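Local atomic coordinates of sporulation inhibitor of replication protein SirA (Bacillus subtilis, PDB entry 4TPS), a protein that inhibits the initiation of DNA replication during sporulation, preventing DnaA from associating with the origin or, alternatively, binding its domain I to block DnaD, and so enforcing diploidy. Residues 121-124 with 125-129. Residues are numbered along the deposited sequence; the frame is centred on the assembly and turned at random.
Sequences FFEV and LRKVS
Phe121 O receives Leu125 N at 3.0 Å in a nearly straight i to i+4 bond, and Phe122 O takes Arg126 N less directly, the donor tilted 23° from the carbonyl plane; 121-124 thus runs straight on into 125-128 along helix 116-128. Farther on the pattern slackens: Lys127 N reaches Glu123 O at 3.3 Å, and the bonds from Lys127 N and Val128 N to Val124 O are weak, whereas Leu125 O takes both Val128 N and Ser129 N.

On the polar side, Glu123 and Arg126 run side by side. Glu123 bends at chi2 (78°), bringing its carboxylate to the guanidinium edge, the two planes 38° apart. Arg126 NH2 gives a straight bond to the syn side of Glu123 OE1 at 3.0 Å; NE completes the salt bridge at Glu123 OE2, though their 2.5 Å separation is doubtfully short. Lys127 NZ lies 3.6 Å from Glu123 OE1. Arg126 NH1 also donates to Asn146 O. A leucine in place of Arg126 would probably leave Glu123 with Lys127 as its remaining partner here and remove a donor to Asn146 O.

The other side is apolar: Leu125 CD1 sits at the edge of the Phe122 ring, 4.4 Å from Phe122 CD1. Both side chains pack on strand 106-113, while Val124 and Leu125 touch Met67 of helix 64-75. The helix is thus amphipathic, and two cations sharing one carboxylate probably favour its charged form.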
ATOM      1  N   PHE A 121      -1.364 -16.180 -15.741  1.00 15.98           N
ATOM      2  CA  PHE A 121      -0.568 -15.614 -14.665  1.00 15.70           C
ATOM      3  C   PHE A 121      -1.382 -15.445 -13.368  1.00 14.76           C
ATOM      4  O   PHE A 121      -0.893 -15.750 -12.278  1.00 15.62           O
ATOM      5  CB  PHE A 121       0.059 -14.310 -15.102  1.00 15.06           C
ATOM      6  CG  PHE A 121       1.123 -14.468 -16.186  1.00 16.34           C
ATOM      7  CD1 PHE A 121       2.228 -15.244 -15.972  1.00 16.49           C
ATOM      8  CD2 PHE A 121       1.027 -13.779 -17.369  1.00 16.67           C
ATOM      9  CE1 PHE A 121       3.223 -15.408 -16.928  1.00 14.85           C
ATOM     10  CE2 PHE A 121       2.004 -13.920 -18.349  1.00 16.77           C
ATOM     11  CZ  PHE A 121       3.099 -14.736 -18.113  1.00 17.11           C
ATOM     12  N   PHE A 122      -2.618 -14.985 -13.490  1.00 14.79           N
ATOM     13  CA  PHE A 122      -3.468 -14.748 -12.323  1.00 13.60           C
ATOM     14  C   PHE A 122      -3.712 -16.060 -11.612  1.00 15.25           C
ATOM     15  O   PHE A 122      -3.824 -16.077 -10.386  1.00 17.09           O
ATOM     16  CB  PHE A 122      -4.840 -14.120 -12.645  1.00 13.96           C
ATOM     17  CG  PHE A 122      -4.794 -12.680 -13.164  1.00 14.31           C
ATOM     18  CD1 PHE A 122      -3.749 -11.842 -12.890  1.00 14.65           C
ATOM     19  CD2 PHE A 122      -5.913 -12.145 -13.818  1.00 16.28           C
ATOM     20  CE1 PHE A 122      -3.728 -10.545 -13.357  1.00 14.18           C
ATOM     21  CE2 PHE A 122      -5.906 -10.842 -14.278  1.00 16.07           C
ATOM     22  CZ  PHE A 122      -4.822 -10.020 -13.990  1.00 17.36           C
ATOM     23  N   GLU A 123      -3.851 -17.155 -12.347  1.00 15.62           N
ATOM     24  CA  GLU A 123      -4.074 -18.463 -11.713  1.00 16.48           C
ATOM     25  C   GLU A 123      -2.839 -18.886 -10.879  1.00 18.46           C
ATOM     26  O   GLU A 123      -2.993 -19.418  -9.782  1.00 20.07           O
ATOM     27  CB  GLU A 123      -4.340 -19.536 -12.763  1.00 23.20           C
ATOM     28  CG  GLU A 123      -4.896 -20.795 -12.169  1.00 38.39           C
ATOM     29  CD  GLU A 123      -6.401 -20.717 -11.825  1.00 54.58           C
ATOM     30  OE1 GLU A 123      -6.965 -21.781 -11.505  1.00 69.68           O
ATOM     31  OE2 GLU A 123      -7.045 -19.634 -11.843  1.00 51.07           O
ATOM     32  N   VAL A 124      -1.621 -18.628 -11.357  1.00 16.14           N
ATOM     33  CA  VAL A 124      -0.433 -18.944 -10.554  1.00 16.87           C
ATOM     34  C   VAL A 124      -0.452 -18.076  -9.263  1.00 16.33           C
ATOM     35  O   VAL A 124      -0.318 -18.581  -8.149  1.00 17.63           O
ATOM     36  CB  VAL A 124       0.826 -18.688 -11.365  1.00 16.14           C
ATOM     37  CG1 VAL A 124       2.087 -18.781 -10.525  1.00 20.76           C
ATOM     38  CG2 VAL A 124       0.900 -19.656 -12.553  1.00 20.58           C
ATOM     39  N   LEU A 125      -0.697 -16.803  -9.423  1.00 15.28           N
ATOM     40  CA  LEU A 125      -0.723 -15.842  -8.307  1.00 14.54           C
ATOM     41  C   LEU A 125      -1.769 -16.198  -7.243  1.00 14.64           C
ATOM     42  O   LEU A 125      -1.468 -16.218  -6.067  1.00 16.10           O
ATOM     43  CB  LEU A 125      -0.975 -14.404  -8.840  1.00 14.35           C
ATOM     44  CG  LEU A 125       0.203 -13.827  -9.648  1.00 15.95           C
ATOM     45  CD1 LEU A 125      -0.218 -12.513 -10.282  1.00 17.81           C
ATOM     46  CD2 LEU A 125       1.407 -13.597  -8.815  1.00 18.45           C
ATOM     47  N   ARG A 126      -2.971 -16.540  -7.664  1.00 13.18           N
ATOM     48  CA  ARG A 126      -4.045 -16.795  -6.741  1.00 16.24           C
ATOM     49  C   ARG A 126      -3.791 -18.095  -5.970  1.00 18.32           C
ATOM     50  O   ARG A 126      -4.300 -18.237  -4.887  1.00 21.44           O
ATOM     51  CB  ARG A 126      -5.417 -16.726  -7.405  1.00 19.99           C
ATOM     52  CG  ARG A 126      -5.818 -17.949  -8.200  1.00 24.03           C
ATOM     53  CD  ARG A 126      -7.047 -17.652  -9.043  1.00 32.78           C
ATOM     54  NE  ARG A 126      -7.562 -18.927  -9.529  1.00 40.22           N
ATOM     55  CZ  ARG A 126      -8.750 -19.449  -9.223  1.00 55.36           C
ATOM     56  NH1 ARG A 126      -9.641 -18.821  -8.448  1.00 60.55           N
ATOM     57  NH2 ARG A 126      -9.064 -20.626  -9.725  1.00 81.34           N
ATOM     58  N   LYS A 127      -3.000 -19.017  -6.530  1.00 18.57           N
ATOM     59  CA  LYS A 127      -2.624 -20.208  -5.783  1.00 20.89           C
ATOM     60  C   LYS A 127      -1.426 -19.991  -4.824  1.00 20.64           C
ATOM     61  O   LYS A 127      -1.161 -20.775  -3.933  1.00 26.61           O
ATOM     62  CB  LYS A 127      -2.341 -21.335  -6.785  1.00 20.66           C
ATOM     63  CG  LYS A 127      -3.606 -21.798  -7.518  1.00 22.75           C
ATOM     64  CD  LYS A 127      -3.247 -22.787  -8.596  1.00 30.35           C
ATOM     65  CE  LYS A 127      -4.444 -23.235  -9.414  1.00 43.18           C
ATOM     66  NZ  LYS A 127      -4.086 -23.762 -10.786  1.00 39.88           N
ATOM     67  N   VAL A 128      -0.701 -18.912  -5.004  1.00 19.69           N
ATOM     68  CA  VAL A 128       0.357 -18.539  -4.113  1.00 19.58           C
ATOM     69  C   VAL A 128      -0.189 -17.797  -2.909  1.00 18.67           C
ATOM     70  O   VAL A 128       0.255 -18.039  -1.780  1.00 22.72           O
ATOM     71  CB  VAL A 128       1.379 -17.684  -4.856  1.00 18.28           C
ATOM     72  CG1 VAL A 128       2.363 -16.985  -3.897  1.00 19.90           C
ATOM     73  CG2 VAL A 128       2.137 -18.572  -5.846  1.00 18.88           C
ATOM     74  N   SER A 129      -1.138 -16.888  -3.132  1.00 20.07           N
ATOM     75  CA  SER A 129      -1.734 -16.125  -2.016  1.00 17.61           C
ATOM     76  C   SER A 129      -3.080 -15.581  -2.396  1.00 19.53           C
ATOM     77  O   SER A 129      -3.244 -15.169  -3.552  1.00 20.54           O
ATOM     78  CB  SER A 129      -0.811 -14.950  -1.667  1.00 18.17           C
ATOM     79  OG  SER A 129      -1.387 -14.074  -0.705  1.00 19.49           O
TER